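Transcriptional regulator I2 (Pseudomonas fluorescens A506, PDB 4MO7) acts as a Crohn's disease-associated superantigen and, as a TetR-family member, probably also binds DNA as a dimeric transcriptional regulator. Local coordinates at residues 50-55 and 65-70; 86-91 and 119-124; 152-157 and 173-178; 187-190 and 194-197. One frame throughout, in Å; residues are numbered along the deposited sequence.

Interaction 1: 50-55 and 65-70; sequences TTVRDL and SIFHHF
In the helix-turn-helix of this TetR-family protein, Val52 and Leu55, on its first helix, meet Ile66 and Phe67, which follow the turn. Val52 and Ile66 share the main burden, with both methyls of Val52 engaged. Its CG1 sits 3.5 Å from Ile66 CD1 and equally far (3.5 Å) from Phe67 CE2. Its CG2 arrives in the plane of that ring, at the edge, 3.4 Å from Phe67 CZ. The phenyl therefore meets valine with its rim, while one of its faces is taken by CG2 of its own neighbour Ile66, 4.0 Å above the ring centre. Ile66 comes in obliquely to Val52. With chi2 near extended (151°), its CD1 is pushed forward onto the helix, 3.1 Å from Val52 O and 4.1 Å from Leu55 CB. Behind this apolar join, Ile76 of helix 73-97 touches both Leu55 and Ile66. The helix start is fixed separately: Thr51 is its N-cap, and Asp54 N donates an almost straight bond of 2.9 Å to Thr51 OG1. Thr51 and Asp54 form a capping box, although the place of the carboxylate oxygen OD2 is less sure. Packing of the first helix on the residues after the turn is characteristic of the helix-turn-helix of TetR-family DNA-binding domains, and residues 65-70 probably correspond to the recognition element, as in relatives.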
# COMPACT_ATOMS: atom_id res chain seq x y z
N THR A 50 -18.64 -20.91 2.39
CA THR A 50 -18.46 -22.02 3.31
C THR A 50 -19.67 -22.19 4.21
O THR A 50 -19.93 -21.40 5.12
CB THR A 50 -17.17 -21.87 4.17
OG1 THR A 50 -16.05 -21.79 3.30
CG2 THR A 50 -17.02 -23.08 5.07
N THR A 51 -20.45 -23.23 3.98
CA THR A 51 -21.61 -23.44 4.83
C THR A 51 -21.27 -24.14 6.13
O THR A 51 -20.19 -24.73 6.32
CB THR A 51 -22.73 -24.22 4.12
OG1 THR A 51 -22.36 -25.61 4.09
CG2 THR A 51 -22.94 -23.71 2.69
N VAL A 52 -22.20 -24.06 7.06
CA VAL A 52 -22.10 -24.75 8.31
C VAL A 52 -22.07 -26.26 8.02
O VAL A 52 -21.44 -27.04 8.74
CB VAL A 52 -23.28 -24.37 9.23
CG1 VAL A 52 -23.43 -25.35 10.37
CG2 VAL A 52 -23.05 -22.96 9.77
N ARG A 53 -22.71 -26.65 6.91
CA ARG A 53 -22.70 -28.06 6.53
C ARG A 53 -21.28 -28.47 6.11
O ARG A 53 -20.74 -29.45 6.64
CB ARG A 53 -23.71 -28.33 5.41
CG ARG A 53 -23.68 -29.77 4.93
CD ARG A 53 -24.94 -30.14 4.16
NE ARG A 53 -24.97 -31.57 3.83
CZ ARG A 53 -25.59 -32.49 4.56
NH1 ARG A 53 -26.24 -32.14 5.67
NH2 ARG A 53 -25.57 -33.76 4.19
N ASP A 54 -20.69 -27.69 5.20
CA ASP A 54 -19.29 -27.85 4.79
C ASP A 54 -18.31 -28.02 5.96
O ASP A 54 -17.49 -28.94 5.94
CB ASP A 54 -18.87 -26.66 3.91
CG ASP A 54 -19.58 -26.63 2.58
OD1 ASP A 54 -20.07 -27.70 2.17
OD2 ASP A 54 -19.62 -25.55 1.94
N LEU A 55 -18.39 -27.17 6.99
CA LEU A 55 -17.44 -27.28 8.09
C LEU A 55 -17.67 -28.57 8.88
O LEU A 55 -16.72 -29.18 9.35
CB LEU A 55 -17.51 -26.06 9.02
CG LEU A 55 -16.41 -25.90 10.06
CD1 LEU A 55 -15.04 -26.18 9.47
CD2 LEU A 55 -16.46 -24.49 10.62
N SER A 65 -23.56 -29.39 15.88
CA SER A 65 -22.55 -29.50 16.94
C SER A 65 -21.47 -28.42 16.79
O SER A 65 -20.64 -28.17 17.70
CB SER A 65 -21.89 -30.87 16.86
OG SER A 65 -21.28 -30.99 15.60
N ILE A 66 -21.45 -27.76 15.64
CA ILE A 66 -20.40 -26.74 15.47
C ILE A 66 -20.60 -25.72 16.57
O ILE A 66 -19.66 -25.27 17.25
CB ILE A 66 -20.49 -26.09 14.09
CG1 ILE A 66 -19.89 -27.02 13.04
CG2 ILE A 66 -19.75 -24.75 14.10
CD1 ILE A 66 -20.53 -26.84 11.69
N PHE A 67 -21.88 -25.46 16.84
CA PHE A 67 -22.25 -24.33 17.67
C PHE A 67 -22.32 -24.68 19.12
O PHE A 67 -22.99 -24.01 19.89
CB PHE A 67 -23.56 -23.77 17.16
CG PHE A 67 -23.44 -23.31 15.75
CD1 PHE A 67 -22.71 -22.18 15.45
CD2 PHE A 67 -23.94 -24.07 14.73
CE1 PHE A 67 -22.55 -21.78 14.16
CE2 PHE A 67 -23.81 -23.67 13.42
CZ PHE A 67 -23.11 -22.51 13.14
N HIS A 68 -21.59 -25.73 19.47
CA HIS A 68 -21.26 -25.96 20.86
C HIS A 68 -19.95 -25.27 21.26
O HIS A 68 -19.70 -25.03 22.45
CB HIS A 68 -21.17 -27.46 21.14
CG HIS A 68 -20.43 -27.78 22.40
ND1 HIS A 68 -19.07 -28.03 22.42
CD2 HIS A 68 -20.84 -27.85 23.69
CE1 HIS A 68 -18.69 -28.26 23.66
NE2 HIS A 68 -19.74 -28.16 24.45
N HIS A 69 -19.11 -24.92 20.28
CA HIS A 69 -17.80 -24.32 20.55
C HIS A 69 -17.65 -22.82 20.26
O HIS A 69 -16.82 -22.11 20.88
CB HIS A 69 -16.74 -25.05 19.72
CG HIS A 69 -16.07 -26.14 20.48
ND1 HIS A 69 -15.13 -25.88 21.46
CD2 HIS A 69 -16.25 -27.48 20.48
CE1 HIS A 69 -14.73 -27.01 22.00
NE2 HIS A 69 -15.39 -28.00 21.42
N PHE A 70 -18.45 -22.34 19.32
CA PHE A 70 -18.44 -20.96 18.94
C PHE A 70 -19.89 -20.54 18.96
O PHE A 70 -20.78 -21.37 18.72
CB PHE A 70 -17.86 -20.83 17.53
CG PHE A 70 -16.43 -21.28 17.45
CD1 PHE A 70 -15.43 -20.42 17.77
CD2 PHE A 70 -16.13 -22.59 17.11
CE1 PHE A 70 -14.12 -20.82 17.72
CE2 PHE A 70 -14.82 -23.00 17.02
CZ PHE A 70 -13.82 -22.13 17.36

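Interaction 2: 86-91 and 119-124; sequences HYNTAM and GGSGEA
Asn88 and Ser121 meet side chain to side chain, and nearly everything tight in this small contact lies between them. Ser121 OG donates a hydrogen bond to Asn88 OD1 at 2.3 Å, well short of an ordinary one, so its detailed geometry is doubtful. Ser121 CB follows its hydroxyl in, 3.1 Å from the same Asn88 OD1. The asparagine gets there because its CG stands anti to the carbonyl carbon (chi1 -69°), which swings the amide off the helix and across to the serine. The other end of that amide, ND2, is hydrogen-bonded to a residue next to the segments. Ser121 itself sits on a backbone with positive phi, in a glycine-rich turn leading into helix 122-130.

The looser side belongs to Tyr87. Its ring is exposed and only its edge comes near, with CE2 4.4 Å from Ser121 OG, roughly in the ring plane. That ring is instead steadied from within its own helix by Met91, whose CG lies 3.9 Å above the ring centre. In all, the two segments bury about 104 Å² between them, in keeping with a contact at the surface.

Ser116 of helix 114-117 touches both Asn88 and Ser121, and Thr84 of helix 73-97 adds to the serine's surroundings. Just beyond, Ala124 packs on Val80 and Thr84 and on Ala39 of helix 30-45, while Thr89 turns to Tyr150 of helix 137-163.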
# COMPACT_ATOMS: atom_id res chain seq x y z
N HIS A 86 -2.17 -14.11 16.99
CA HIS A 86 -1.51 -14.63 18.17
C HIS A 86 -0.28 -15.37 17.76
O HIS A 86 0.78 -15.22 18.36
CB HIS A 86 -2.43 -15.61 18.93
CG HIS A 86 -3.24 -14.95 19.98
ND1 HIS A 86 -4.59 -15.17 20.13
CD2 HIS A 86 -2.90 -14.07 20.95
CE1 HIS A 86 -5.05 -14.45 21.13
NE2 HIS A 86 -4.04 -13.77 21.65
N TYR A 87 -0.39 -16.16 16.69
CA TYR A 87 0.77 -16.92 16.23
C TYR A 87 1.86 -16.02 15.68
O TYR A 87 3.04 -16.19 16.05
CB TYR A 87 0.32 -17.94 15.18
CG TYR A 87 1.44 -18.59 14.39
CD1 TYR A 87 2.02 -19.77 14.83
CD2 TYR A 87 1.87 -18.05 13.18
CE1 TYR A 87 3.05 -20.38 14.08
CE2 TYR A 87 2.88 -18.63 12.44
CZ TYR A 87 3.47 -19.79 12.89
OH TYR A 87 4.47 -20.35 12.12
N ASN A 88 1.50 -15.08 14.80
CA ASN A 88 2.51 -14.13 14.29
C ASN A 88 3.18 -13.42 15.45
O ASN A 88 4.40 -13.29 15.48
CB ASN A 88 1.92 -13.12 13.27
CG ASN A 88 1.53 -13.80 11.94
OD1 ASN A 88 1.85 -14.97 11.71
ND2 ASN A 88 0.83 -13.07 11.08
N THR A 89 2.40 -12.99 16.44
CA THR A 89 3.02 -12.23 17.51
C THR A 89 3.96 -13.10 18.35
O THR A 89 5.02 -12.62 18.82
CB THR A 89 1.93 -11.56 18.41
OG1 THR A 89 1.05 -10.75 17.57
CG2 THR A 89 2.54 -10.72 19.43
N ALA A 90 3.55 -14.34 18.62
CA ALA A 90 4.37 -15.25 19.44
C ALA A 90 5.69 -15.51 18.74
O ALA A 90 6.75 -15.54 19.38
CB ALA A 90 3.67 -16.57 19.68
N MET A 91 5.60 -15.64 17.42
CA MET A 91 6.80 -15.82 16.58
C MET A 91 7.71 -14.61 16.65
O MET A 91 8.95 -14.76 16.74
CB MET A 91 6.41 -16.04 15.13
CG MET A 91 5.68 -17.32 14.95
SD MET A 91 6.78 -18.56 14.31
CE MET A 91 6.69 -18.07 12.58
N GLY A 119 2.92 -14.76 2.55
CA GLY A 119 2.28 -16.07 2.60
C GLY A 119 2.82 -17.05 3.62
O GLY A 119 2.37 -18.20 3.69
N GLY A 120 3.79 -16.62 4.42
CA GLY A 120 4.01 -17.26 5.71
C GLY A 120 2.76 -16.93 6.52
O GLY A 120 1.88 -16.16 6.07
N SER A 121 2.65 -17.53 7.70
CA SER A 121 1.39 -17.52 8.46
C SER A 121 0.20 -18.20 7.73
O SER A 121 -0.86 -18.41 8.33
CB SER A 121 1.05 -16.10 8.91
OG SER A 121 2.21 -15.50 9.48
N GLY A 122 0.37 -18.52 6.45
CA GLY A 122 -0.53 -19.40 5.72
C GLY A 122 -1.97 -19.01 5.45
O GLY A 122 -2.30 -17.84 5.19
N GLU A 123 -2.85 -20.02 5.49
CA GLU A 123 -4.24 -19.87 5.04
C GLU A 123 -5.00 -18.92 5.93
O GLU A 123 -5.84 -18.18 5.46
CB GLU A 123 -4.98 -21.21 4.97
CG GLU A 123 -4.34 -22.21 4.02
CD GLU A 123 -3.07 -22.80 4.62
OE1 GLU A 123 -2.85 -22.58 5.83
OE2 GLU A 123 -2.32 -23.49 3.89
N ALA A 124 -4.71 -18.95 7.23
CA ALA A 124 -5.49 -18.16 8.18
C ALA A 124 -5.15 -16.65 8.07
O ALA A 124 -5.97 -15.78 8.41
CB ALA A 124 -5.31 -18.68 9.56

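Interaction 3: 152-157 and 173-178; sequences QIWLQV and ITRRFL
Arg175 lays its whole outer half over the indole of Trp154 where helix 171-183 crosses helix 137-163. Its CB brushes Leu155 CD2 at 4.3 Å. The chain then bends at chi2 (60°), turning what follows along the tryptophan. CD comes 3.8 Å from Trp154 CD2, and NE 3.6 Å from Trp154 CG. Next, CZ stands 3.4 Å from the centroid of the five-membered ring, 4° off its normal. Of the two terminal nitrogens, NH1 rides over the junction of the rings, 3.2 Å from Trp154 CE2, while NH2 lies 3.6 Å from Trp154 NE1. Guanidinium and indole are tilted by only 10°, a true parallel stack and a cation-pi contact. Leu178, one turn on, presses its CD2 against Trp154 CZ3 at 3.4 Å.

The polar edge of the guanidinium is engaged as well: NE makes a salt bridge to Glu151 and NH2 another to Glu113. With carboxylates at its rim and an aromatic face beneath, the buried arginine is held flat, and its charge is probably well compensated inside the helical C-terminal domain.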
# COMPACT_ATOMS: atom_id res chain seq x y z
N GLN A 152 2.50 -2.59 19.47
CA GLN A 152 3.28 -2.16 20.61
C GLN A 152 4.65 -2.83 20.65
O GLN A 152 5.61 -2.23 21.07
CB GLN A 152 2.49 -2.41 21.94
CG GLN A 152 1.23 -1.52 21.95
CD GLN A 152 0.60 -1.45 23.33
OE1 GLN A 152 0.78 -2.38 24.11
NE2 GLN A 152 -0.11 -0.33 23.64
N ILE A 153 4.77 -4.04 20.13
CA ILE A 153 6.11 -4.68 20.05
C ILE A 153 7.02 -3.89 19.08
O ILE A 153 8.18 -3.56 19.41
CB ILE A 153 5.99 -6.12 19.55
CG1 ILE A 153 5.33 -7.03 20.59
CG2 ILE A 153 7.38 -6.69 19.27
CD1 ILE A 153 5.09 -8.40 19.94
N TRP A 154 6.46 -3.52 17.93
CA TRP A 154 7.18 -2.64 17.00
C TRP A 154 7.58 -1.33 17.63
O TRP A 154 8.76 -0.86 17.50
CB TRP A 154 6.37 -2.32 15.77
CG TRP A 154 6.39 -3.34 14.71
CD1 TRP A 154 5.52 -4.38 14.49
CD2 TRP A 154 7.40 -3.43 13.71
NE1 TRP A 154 5.90 -5.11 13.37
CE2 TRP A 154 7.07 -4.54 12.87
CE3 TRP A 154 8.56 -2.69 13.45
CZ2 TRP A 154 7.86 -4.90 11.77
CZ3 TRP A 154 9.33 -3.04 12.34
CH2 TRP A 154 8.97 -4.15 11.52
N LEU A 155 6.65 -0.73 18.36
CA LEU A 155 6.98 0.56 18.96
C LEU A 155 8.04 0.39 20.06
O LEU A 155 8.91 1.23 20.20
CB LEU A 155 5.73 1.27 19.54
CG LEU A 155 4.68 1.55 18.46
CD1 LEU A 155 3.33 2.06 19.09
CD2 LEU A 155 5.21 2.57 17.42
N GLN A 156 7.99 -0.67 20.84
CA GLN A 156 9.07 -0.93 21.83
C GLN A 156 10.45 -1.01 21.18
O GLN A 156 11.37 -0.30 21.58
CB GLN A 156 8.77 -2.22 22.59
CG GLN A 156 9.89 -2.76 23.51
CD GLN A 156 10.14 -1.85 24.70
OE1 GLN A 156 9.22 -1.13 25.17
NE2 GLN A 156 11.39 -1.84 25.19
N VAL A 157 10.55 -1.84 20.16
CA VAL A 157 11.82 -2.08 19.46
C VAL A 157 12.30 -0.86 18.70
O VAL A 157 13.50 -0.52 18.77
CB VAL A 157 11.65 -3.27 18.55
CG1 VAL A 157 12.85 -3.47 17.53
CG2 VAL A 157 11.46 -4.52 19.40
N ILE A 173 5.91 7.62 13.32
CA ILE A 173 5.79 7.91 11.87
C ILE A 173 6.73 6.94 11.13
O ILE A 173 6.38 6.41 10.06
CB ILE A 173 6.09 9.39 11.52
CG1 ILE A 173 5.02 10.32 12.16
CG2 ILE A 173 6.13 9.57 9.95
CD1 ILE A 173 3.65 9.74 12.31
N THR A 174 7.88 6.65 11.73
CA THR A 174 8.81 5.67 11.13
C THR A 174 8.06 4.35 10.98
O THR A 174 8.15 3.66 9.94
CB THR A 174 10.06 5.47 11.99
OG1 THR A 174 10.80 6.69 11.99
CG2 THR A 174 10.94 4.38 11.40
N ARG A 175 7.27 3.98 12.00
CA ARG A 175 6.54 2.71 11.87
C ARG A 175 5.47 2.77 10.76
O ARG A 175 5.33 1.82 9.96
CB ARG A 175 5.92 2.31 13.22
CG ARG A 175 4.94 1.11 13.15
CD ARG A 175 5.67 -0.18 12.62
NE ARG A 175 4.61 -1.23 12.46
CZ ARG A 175 4.68 -2.27 11.64
NH1 ARG A 175 5.75 -2.43 10.83
NH2 ARG A 175 3.64 -3.08 11.53
N ARG A 176 4.74 3.90 10.66
CA ARG A 176 3.74 4.06 9.60
C ARG A 176 4.40 3.93 8.20
O ARG A 176 3.83 3.33 7.31
CB ARG A 176 3.12 5.43 9.66
CG ARG A 176 2.44 5.78 11.01
CD ARG A 176 1.16 5.09 11.08
NE ARG A 176 0.32 5.72 12.12
CZ ARG A 176 -0.96 5.41 12.29
NH1 ARG A 176 -1.69 5.98 13.24
NH2 ARG A 176 -1.51 4.51 11.49
N PHE A 177 5.58 4.51 8.01
CA PHE A 177 6.24 4.45 6.68
C PHE A 177 6.69 3.03 6.44
O PHE A 177 6.56 2.48 5.35
CB PHE A 177 7.51 5.34 6.69
CG PHE A 177 7.26 6.86 6.54
CD1 PHE A 177 6.18 7.38 5.85
CD2 PHE A 177 8.15 7.76 7.13
CE1 PHE A 177 5.98 8.81 5.73
CE2 PHE A 177 8.00 9.15 7.02
CZ PHE A 177 6.91 9.68 6.35
N LEU A 178 7.28 2.39 7.45
CA LEU A 178 7.74 1.01 7.30
C LEU A 178 6.60 0.02 7.03
O LEU A 178 6.71 -0.91 6.20
CB LEU A 178 8.58 0.59 8.54
CG LEU A 178 9.44 -0.66 8.47
CD1 LEU A 178 10.48 -0.60 7.32
CD2 LEU A 178 10.12 -0.86 9.84

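Interaction 4: 187-190 and 194-197; sequences TWFR and SLTL
Phe189 and Leu195 bury more surface than any other residues here, with Leu197 a distant third. Phe189 extends with CG anti to its backbone nitrogen (chi1 178°), which carries the ring across to the loop at 195-196 and the start of helix 197-208. Its tip, CZ, comes within 3.0 Å of Leu195 O, and the same atom meets Thr196 C at 3.5 Å, in the plane of the ring at its edge. The end of the phenyl thus packs against peptide backbone as well as side chains. Leu195 runs at about a right angle to the phenylalanine, its CG 3.9 Å from Phe189 CE1. One of its methyls, CD2, also reaches Trp188 CZ3 at 3.9 Å, so the leucine touches both aromatic residues. Leu197 adds a lighter touch, CB to Phe189 CZ at 4.4 Å.

A water ties the two backbones together, donating to Phe189 O at 3.2 Å and to Leu195 O at 2.5 Å, a length so short that the water's exact position is doubtful. It also hovers above one face of the Phe189 ring, toward the rim.

The turn links helix 189-192 to helix 197-208, whose start is capped by Thr196 through Glu199 N. Leu200 of that helix touches Trp188, Phe189 and Leu195 alike. Met118 meets Phe189 and Leu197 from the loop after helix 114-117, while Trp188 also packs on Arg176 of the second subunit.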
# COMPACT_ATOMS: atom_id res chain seq x y z
N THR A 187 3.49 -6.22 -4.34
CA THR A 187 3.20 -5.77 -5.71
C THR A 187 4.40 -5.97 -6.64
O THR A 187 4.27 -5.87 -7.87
CB THR A 187 2.76 -4.28 -5.78
OG1 THR A 187 3.89 -3.42 -5.53
CG2 THR A 187 1.68 -3.97 -4.75
N TRP A 188 5.57 -6.25 -6.08
CA TRP A 188 6.77 -6.29 -6.90
C TRP A 188 7.79 -7.37 -6.59
O TRP A 188 8.64 -7.61 -7.44
CB TRP A 188 7.46 -4.92 -6.92
CG TRP A 188 8.01 -4.48 -5.56
CD1 TRP A 188 7.39 -3.69 -4.63
CD2 TRP A 188 9.31 -4.77 -5.05
NE1 TRP A 188 8.22 -3.52 -3.54
CE2 TRP A 188 9.42 -4.14 -3.79
CE3 TRP A 188 10.42 -5.48 -5.54
CZ2 TRP A 188 10.59 -4.18 -3.01
CZ3 TRP A 188 11.57 -5.55 -4.75
CH2 TRP A 188 11.64 -4.91 -3.49
N PHE A 189 7.74 -8.02 -5.41
CA PHE A 189 8.86 -8.89 -5.00
C PHE A 189 8.99 -10.10 -5.91
O PHE A 189 10.11 -10.52 -6.22
CB PHE A 189 8.72 -9.33 -3.51
CG PHE A 189 9.82 -10.26 -3.01
CD1 PHE A 189 11.11 -9.82 -2.85
CD2 PHE A 189 9.53 -11.56 -2.68
CE1 PHE A 189 12.09 -10.65 -2.36
CE2 PHE A 189 10.51 -12.41 -2.24
CZ PHE A 189 11.80 -11.94 -2.06
N ARG A 190 7.86 -10.67 -6.34
CA ARG A 190 7.91 -11.83 -7.27
C ARG A 190 8.52 -11.49 -8.63
O ARG A 190 9.29 -12.29 -9.16
CB ARG A 190 6.53 -12.49 -7.46
CG ARG A 190 6.17 -13.58 -6.42
CD ARG A 190 5.21 -14.62 -7.02
NE ARG A 190 4.48 -15.43 -6.02
CZ ARG A 190 3.17 -15.36 -5.80
NH1 ARG A 190 2.40 -14.51 -6.49
NH2 ARG A 190 2.60 -16.14 -4.88
N SER A 194 15.36 -12.86 -8.42
CA SER A 194 16.55 -13.36 -7.75
C SER A 194 16.79 -12.77 -6.33
O SER A 194 17.78 -13.10 -5.66
CB SER A 194 17.75 -13.04 -8.62
OG SER A 194 17.93 -11.63 -8.67
N LEU A 195 15.90 -11.88 -5.88
CA LEU A 195 16.03 -11.28 -4.55
C LEU A 195 15.35 -12.20 -3.54
O LEU A 195 14.19 -12.63 -3.76
CB LEU A 195 15.36 -9.90 -4.55
CG LEU A 195 15.48 -9.00 -3.33
CD1 LEU A 195 16.91 -8.52 -3.13
CD2 LEU A 195 14.51 -7.82 -3.53
N THR A 196 16.07 -12.55 -2.47
CA THR A 196 15.47 -13.43 -1.48
C THR A 196 14.82 -12.58 -0.39
O THR A 196 15.09 -11.38 -0.32
CB THR A 196 16.49 -14.30 -0.79
OG1 THR A 196 17.30 -13.46 0.02
CG2 THR A 196 17.39 -14.99 -1.84
N LEU A 197 14.00 -13.20 0.44
CA LEU A 197 13.29 -12.43 1.46
C LEU A 197 14.27 -11.92 2.49
O LEU A 197 14.12 -10.81 3.06
CB LEU A 197 12.23 -13.31 2.14
CG LEU A 197 11.29 -12.39 2.89
CD1 LEU A 197 9.84 -12.65 2.47
CD2 LEU A 197 11.51 -12.51 4.41
O HOH W 1 12.64 -12.34 -5.74

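How the interactions relate
From the N terminus, the four contacts follow one another in series; none nests in or crosses another. Interaction 1 closes the short turn of the DNA-binding domain, about 38 Å between centres from interaction 3, on opposite sides of the chain's centre. Interaction 2 closes a longer excursion, returning 119-124 to helix 73-97, the helix that leads out of that domain. Interaction 3 joins helices 137-163 and 171-183 across their connection, and touches interaction 2 directly through Thr89 CG2 and Ile153 CD1, 3.5 Å apart. Interaction 4 closes the last tight turn. Interactions 3 and 4 both reach the second subunit of the dimer.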